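Local coordinates for YycN protein (PDB 1ON0) that is a putative acetyltransferase of the GNAT family, a homodimer that probably transfers an acyl group to a substrate not yet identified, at residues 21-24 with 25-29; 43-46 with 47-51. One frame throughout, in Å; residues are numbered along the deposited sequence.

Contact 1: residues 21-24 with 25-29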
ATOM      1  N   THR B  21     -25.976   5.846  -6.345  1.00 27.74           N
ATOM      2  CA  THR B  21     -27.299   5.292  -6.615  1.00 27.89           C
ATOM      3  C   THR B  21     -27.235   4.035  -7.477  1.00 27.39           C
ATOM      4  O   THR B  21     -27.845   3.011  -7.160  1.00 28.08           O
ATOM      5  CB  THR B  21     -28.213   6.320  -7.325  1.00 31.01           C
ATOM      6  OG1 THR B  21     -28.439   7.437  -6.462  1.00 34.36           O
ATOM      7  CG2 THR B  21     -29.558   5.702  -7.668  1.00 30.39           C
ATOM      8  N   LYS B  22     -26.502   4.115  -8.576  1.00 29.54           N
ATOM      9  CA  LYS B  22     -26.379   2.979  -9.483  1.00 30.91           C
ATOM     10  C   LYS B  22     -25.670   1.826  -8.777  1.00 29.35           C
ATOM     11  O   LYS B  22     -25.980   0.655  -8.973  1.00 31.07           O
ATOM     12  CB  LYS B  22     -25.592   3.397 -10.726  1.00 31.90           C
ATOM     13  CG  LYS B  22     -25.274   2.262 -11.681  1.00 34.87           C
ATOM     14  CD  LYS B  22     -24.323   2.723 -12.774  1.00 37.70           C
ATOM     15  CE  LYS B  22     -23.043   3.307 -12.197  1.00 39.89           C
ATOM     16  NZ  LYS B  22     -22.136   3.715 -13.301  1.00 44.13           N
ATOM     17  N   HIS B  23     -24.708   2.179  -7.947  1.00 30.52           N
ATOM     18  CA  HIS B  23     -23.948   1.189  -7.207  1.00 29.98           C
ATOM     19  C   HIS B  23     -24.797   0.492  -6.134  1.00 29.28           C
ATOM     20  O   HIS B  23     -24.710  -0.725  -5.945  1.00 28.85           O
ATOM     21  CB  HIS B  23     -22.733   1.870  -6.569  1.00 27.63           C
ATOM     22  CG  HIS B  23     -21.833   0.928  -5.847  1.00 26.71           C
ATOM     23  ND1 HIS B  23     -21.017   0.033  -6.503  1.00 29.29           N
ATOM     24  CD2 HIS B  23     -21.677   0.684  -4.527  1.00 26.48           C
ATOM     25  CE1 HIS B  23     -20.402  -0.727  -5.618  1.00 28.71           C
ATOM     26  NE2 HIS B  23     -20.787  -0.353  -4.409  1.00 27.03           N
ATOM     27  N   TYR B  24     -25.606   1.274  -5.429  1.00 23.01           N
ATOM     28  CA  TYR B  24     -26.468   0.744  -4.367  1.00 23.20           C
ATOM     29  C   TYR B  24     -27.473  -0.282  -4.905  1.00 21.98           C
ATOM     30  O   TYR B  24     -27.775  -1.276  -4.255  1.00 19.94           O
ATOM     31  CB  TYR B  24     -27.231   1.888  -3.696  1.00 29.95           C
ATOM     32  CG  TYR B  24     -27.846   1.505  -2.378  1.00 31.57           C
ATOM     33  CD1 TYR B  24     -27.041   1.144  -1.296  1.00 31.98           C
ATOM     34  CD2 TYR B  24     -29.230   1.493  -2.210  1.00 31.30           C
ATOM     35  CE1 TYR B  24     -27.595   0.783  -0.078  1.00 34.19           C
ATOM     36  CE2 TYR B  24     -29.800   1.133  -0.998  1.00 34.53           C
ATOM     37  CZ  TYR B  24     -28.975   0.780   0.069  1.00 35.53           C
ATOM     38  OH  TYR B  24     -29.528   0.436   1.283  1.00 37.50           O
ATOM     39  N   ALA B  25     -27.997  -0.017  -6.096  1.00 29.11           N
ATOM     40  CA  ALA B  25     -28.948  -0.916  -6.712  1.00 30.37           C
ATOM     41  C   ALA B  25     -28.252  -2.246  -6.978  1.00 30.76           C
ATOM     42  O   ALA B  25     -28.816  -3.318  -6.745  1.00 32.76           O
ATOM     43  CB  ALA B  25     -29.467  -0.323  -8.009  1.00 32.27           C
ATOM     44  N   GLU B  26     -27.016  -2.173  -7.456  1.00 23.85           N
ATOM     45  CA  GLU B  26     -26.238  -3.366  -7.757  1.00 23.27           C
ATOM     46  C   GLU B  26     -25.982  -4.148  -6.460  1.00 22.74           C
ATOM     47  O   GLU B  26     -25.993  -5.374  -6.454  1.00 23.39           O
ATOM     48  CB  GLU B  26     -24.931  -2.932  -8.434  1.00 36.47           C
ATOM     49  CG  GLU B  26     -23.895  -4.015  -8.712  1.00 44.39           C
ATOM     50  CD  GLU B  26     -22.539  -3.410  -9.109  1.00 47.81           C
ATOM     51  OE1 GLU B  26     -22.520  -2.554 -10.025  1.00 46.88           O
ATOM     52  OE2 GLU B  26     -21.503  -3.791  -8.509  1.00 48.41           O
ATOM     53  N   GLU B  27     -25.778  -3.430  -5.362  1.00 21.81           N
ATOM     54  CA  GLU B  27     -25.530  -4.072  -4.079  1.00 22.21           C
ATOM     55  C   GLU B  27     -26.802  -4.736  -3.558  1.00 21.48           C
ATOM     56  O   GLU B  27     -26.771  -5.840  -3.009  1.00 18.50           O
ATOM     57  CB  GLU B  27     -25.046  -3.048  -3.054  1.00 30.07           C
ATOM     58  CG  GLU B  27     -23.715  -2.401  -3.361  1.00 32.66           C
ATOM     59  CD  GLU B  27     -22.535  -3.278  -3.000  1.00 34.16           C
ATOM     60  OE1 GLU B  27     -21.543  -2.731  -2.473  1.00 35.01           O
ATOM     61  OE2 GLU B  27     -22.594  -4.502  -3.242  1.00 35.04           O
ATOM     62  N   LYS B  28     -27.923  -4.060  -3.720  1.00 17.99           N
ATOM     63  CA  LYS B  28     -29.169  -4.627  -3.250  1.00 20.83           C
ATOM     64  C   LYS B  28     -29.543  -5.877  -4.028  1.00 20.89           C
ATOM     65  O   LYS B  28     -30.076  -6.833  -3.453  1.00 19.85           O
ATOM     66  CB  LYS B  28     -30.269  -3.577  -3.319  1.00 24.50           C
ATOM     67  CG  LYS B  28     -30.181  -2.573  -2.171  1.00 21.72           C
ATOM     68  CD  LYS B  28     -30.527  -3.277  -0.873  1.00 17.26           C
ATOM     69  CE  LYS B  28     -30.491  -2.348   0.306  1.00 14.93           C
ATOM     70  NZ  LYS B  28     -31.125  -2.993   1.475  1.00 14.69           N
ATOM     71  N   VAL B  29     -29.255  -5.882  -5.330  1.00 25.15           N
ATOM     72  CA  VAL B  29     -29.552  -7.056  -6.154  1.00 23.66           C
ATOM     73  C   VAL B  29     -28.629  -8.197  -5.761  1.00 23.05           C
ATOM     74  O   VAL B  29     -29.070  -9.337  -5.640  1.00 22.19           O
ATOM     75  CB  VAL B  29     -29.350  -6.785  -7.645  1.00 27.31           C
ATOM     76  CG1 VAL B  29     -29.479  -8.089  -8.422  1.00 28.75           C
ATOM     77  CG2 VAL B  29     -30.376  -5.783  -8.128  1.00 28.00           C
TER

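Contact 2: residues 43-46 with 47-51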
ATOM      1  N   SER B  43     -33.480   2.494  -5.811  1.00 38.77           N
ATOM      2  CA  SER B  43     -32.270   3.192  -5.401  1.00 38.44           C
ATOM      3  C   SER B  43     -32.348   4.708  -5.408  1.00 37.90           C
ATOM      4  O   SER B  43     -31.910   5.354  -4.463  1.00 37.83           O
ATOM      5  CB  SER B  43     -31.088   2.749  -6.261  1.00 40.27           C
ATOM      6  OG  SER B  43     -29.887   3.311  -5.767  1.00 40.95           O
ATOM      7  N   LYS B  44     -32.882   5.292  -6.470  1.00 42.53           N
ATOM      8  CA  LYS B  44     -32.975   6.749  -6.519  1.00 42.52           C
ATOM      9  C   LYS B  44     -33.861   7.284  -5.389  1.00 42.56           C
ATOM     10  O   LYS B  44     -33.552   8.312  -4.789  1.00 43.55           O
ATOM     11  CB  LYS B  44     -33.518   7.217  -7.874  1.00 36.14           C
ATOM     12  CG  LYS B  44     -32.539   7.046  -9.011  1.00 39.20           C
ATOM     13  CD  LYS B  44     -33.061   7.649 -10.302  1.00 39.21           C
ATOM     14  CE  LYS B  44     -32.050   7.455 -11.434  1.00 40.26           C
ATOM     15  NZ  LYS B  44     -32.437   8.177 -12.690  1.00 40.04           N
ATOM     16  N   GLN B  45     -34.949   6.573  -5.101  1.00 36.01           N
ATOM     17  CA  GLN B  45     -35.893   6.964  -4.051  1.00 35.54           C
ATOM     18  C   GLN B  45     -35.246   7.007  -2.676  1.00 32.62           C
ATOM     19  O   GLN B  45     -35.402   7.980  -1.936  1.00 30.38           O
ATOM     20  CB  GLN B  45     -37.086   6.004  -4.022  1.00 50.79           C
ATOM     21  CG  GLN B  45     -38.078   6.205  -5.161  1.00 57.88           C
ATOM     22  CD  GLN B  45     -38.965   7.427  -4.972  1.00 61.83           C
ATOM     23  OE1 GLN B  45     -39.629   7.877  -5.908  1.00 63.74           O
ATOM     24  NE2 GLN B  45     -38.997   7.958  -3.751  1.00 63.80           N
ATOM     25  N   VAL B  46     -34.537   5.939  -2.330  1.00 30.15           N
ATOM     26  CA  VAL B  46     -33.848   5.874  -1.054  1.00 28.01           C
ATOM     27  C   VAL B  46     -32.939   7.090  -0.887  1.00 28.30           C
ATOM     28  O   VAL B  46     -33.020   7.793   0.107  1.00 30.45           O
ATOM     29  CB  VAL B  46     -32.962   4.606  -0.948  1.00 28.41           C
ATOM     30  CG1 VAL B  46     -32.102   4.696   0.304  1.00 27.66           C
ATOM     31  CG2 VAL B  46     -33.822   3.347  -0.913  1.00 23.36           C
ATOM     32  N   PHE B  47     -32.072   7.331  -1.867  1.00 31.14           N
ATOM     33  CA  PHE B  47     -31.141   8.451  -1.795  1.00 31.88           C
ATOM     34  C   PHE B  47     -31.832   9.796  -1.904  1.00 32.63           C
ATOM     35  O   PHE B  47     -31.336  10.798  -1.389  1.00 30.97           O
ATOM     36  CB  PHE B  47     -30.058   8.335  -2.872  1.00 32.54           C
ATOM     37  CG  PHE B  47     -29.068   7.241  -2.605  1.00 34.35           C
ATOM     38  CD1 PHE B  47     -28.033   7.425  -1.704  1.00 33.19           C
ATOM     39  CD2 PHE B  47     -29.225   5.991  -3.188  1.00 34.67           C
ATOM     40  CE1 PHE B  47     -27.179   6.376  -1.385  1.00 34.48           C
ATOM     41  CE2 PHE B  47     -28.374   4.947  -2.870  1.00 35.09           C
ATOM     42  CZ  PHE B  47     -27.350   5.139  -1.966  1.00 32.99           C
ATOM     43  N   THR B  48     -32.978   9.830  -2.569  1.00 27.30           N
ATOM     44  CA  THR B  48     -33.699  11.082  -2.694  1.00 29.55           C
ATOM     45  C   THR B  48     -34.382  11.402  -1.377  1.00 30.91           C
ATOM     46  O   THR B  48     -34.338  12.532  -0.910  1.00 30.35           O
ATOM     47  CB  THR B  48     -34.748  11.013  -3.810  1.00 41.79           C
ATOM     48  OG1 THR B  48     -34.089  10.858  -5.074  1.00 42.62           O
ATOM     49  CG2 THR B  48     -35.576  12.286  -3.832  1.00 42.90           C
ATOM     50  N   ASP B  49     -35.003  10.401  -0.767  1.00 46.48           N
ATOM     51  CA  ASP B  49     -35.686  10.622   0.501  1.00 48.55           C
ATOM     52  C   ASP B  49     -34.681  10.927   1.598  1.00 48.68           C
ATOM     53  O   ASP B  49     -34.970  11.695   2.521  1.00 49.22           O
ATOM     54  CB  ASP B  49     -36.517   9.400   0.883  1.00 46.80           C
ATOM     55  CG  ASP B  49     -37.444   8.969  -0.234  1.00 48.76           C
ATOM     56  OD1 ASP B  49     -37.815   9.837  -1.057  1.00 46.97           O
ATOM     57  OD2 ASP B  49     -37.806   7.774  -0.281  1.00 49.95           O
ATOM     58  N   LEU B  50     -33.499  10.322   1.494  1.00 43.29           N
ATOM     59  CA  LEU B  50     -32.433  10.530   2.474  1.00 41.18           C
ATOM     60  C   LEU B  50     -31.795  11.884   2.288  1.00 38.80           C
ATOM     61  O   LEU B  50     -31.324  12.494   3.241  1.00 39.23           O
ATOM     62  CB  LEU B  50     -31.364   9.451   2.325  1.00 38.39           C
ATOM     63  CG  LEU B  50     -31.587   8.202   3.176  1.00 38.92           C
ATOM     64  CD1 LEU B  50     -30.505   7.168   2.880  1.00 38.02           C
ATOM     65  CD2 LEU B  50     -31.566   8.597   4.645  1.00 37.00           C
ATOM     66  N   LEU B  51     -31.794  12.347   1.045  1.00 37.03           N
ATOM     67  CA  LEU B  51     -31.212  13.633   0.704  1.00 36.25           C
ATOM     68  C   LEU B  51     -32.196  14.488  -0.099  1.00 36.91           C
ATOM     69  O   LEU B  51     -32.074  14.619  -1.310  1.00 37.16           O
ATOM     70  CB  LEU B  51     -29.916  13.400  -0.073  1.00 29.00           C
ATOM     71  CG  LEU B  51     -28.596  13.650   0.663  1.00 27.30           C
ATOM     72  CD1 LEU B  51     -28.693  13.273   2.132  1.00 25.31           C
ATOM     73  CD2 LEU B  51     -27.490  12.873  -0.026  1.00 26.30           C
TER

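Contact 1: residues 21-24 with 25-29
Lys28 lies along the Tyr24 ring, one turn further on in helix 10-31, the first long helix of this GNAT-type alpha-beta fold. Lys28 is the chain to follow. Lys28 CB sits 3.5 Å from Tyr24 O, the carbonyl that also takes the backbone N-H of Lys28 in a 2.8 Å helical bond from Lys28 N to Tyr24 O. Lys28 CG, turned anti to the carbonyl carbon (chi1 -77°), comes over one face of the Tyr24 ring in a CH-pi contact, 4.2 Å from the centroid and displaced toward the rim. A bend at chi2 sends the rest of the chain along the ring, and Lys28 CE reaches the phenol end, 3.1 Å from Tyr24 OH. The ammonium stays farther off, with Lys28 NZ 3.8 Å from Tyr24 OH, and Lys28 also makes a cation-pi contact with Trp34. The phenol is thus flanked by the aliphatic part of the lysine, while Phe47 of helix 36-50 meets the Tyr24 ring edge-to-face.

One residue back along the helix, His23 and Glu27 form a second i to i+4 pair, polar this time. The bent chain of Glu27 lays CG 3.2 Å from His23 O and brings its carboxylate to the imidazole, the two planes 68° apart. Glu27 OE2 is hydrogen-bonded to His132, while OE1 takes a weak bond from the histidine: His23 NE2 to Glu27 OE1, 3.2 Å long and bent to 124° at the hydrogen.

Contact 2: residues 43-46 with 47-51
Phe47 turns its ring back toward Ser43 on the last turns of helix 36-50, the second helix of the GNAT-type fold. With CG anti to the carbonyl carbon (chi1 -71°), the edge of the ring at Phe47 CD2 meets Ser43 O near the ring plane, 3.0 Å away, while the backbone N-H of Phe47 points almost straight at the same oxygen (177°). Phe47 CE2 comes to 3.7 Å from Ser43 OG, a hydroxyl that is probably bonded to Thr21 O on helix 10-31. Replacing Phe47 by an alanine would probably open a gap between the two helices, leaving the Tyr24 ring without its edge-to-face partner and Ser43 without the ring edge at its carbonyl. Val46 packs against Leu50, with Val46 CG1 3.9 Å from Leu50 CD1. In the same turn the backbone N-H of Leu50 is bonded to Val46 O, and Leu50 CB comes within 3.2 Å of Val46 O. On the outer side Thr48 doubles its hold on the preceding turn: both its N and its hydroxyl are bonded to Lys44 O. The hydroxyl is placed there by a first torsion of -65°, beside the backbone N, and it comes from above the carbonyl plane, with 2.6 Å between Thr48 OG1 and Lys44 O.

How the contacts relate
Contact 1 comes first along the chain, on helix 10-31, and contact 2 follows on the next helix, 36-50; their centres are about 12 Å apart. The two helices pack directly on one another: besides the polar bridge and the aromatic pair between them, Thr21 CG2 rests on Lys44 CG at 3.5 Å. Contact 1 reaches further on other sides, to the loop carrying Phe130 and His132 and to a second subunit, whereas contact 2 touches no other chain of the assembly and leads through Leu51 to strand 60-66. Each contact shapes one of the first two helices of the GNAT-type domain, and their facing residues hold the helices together.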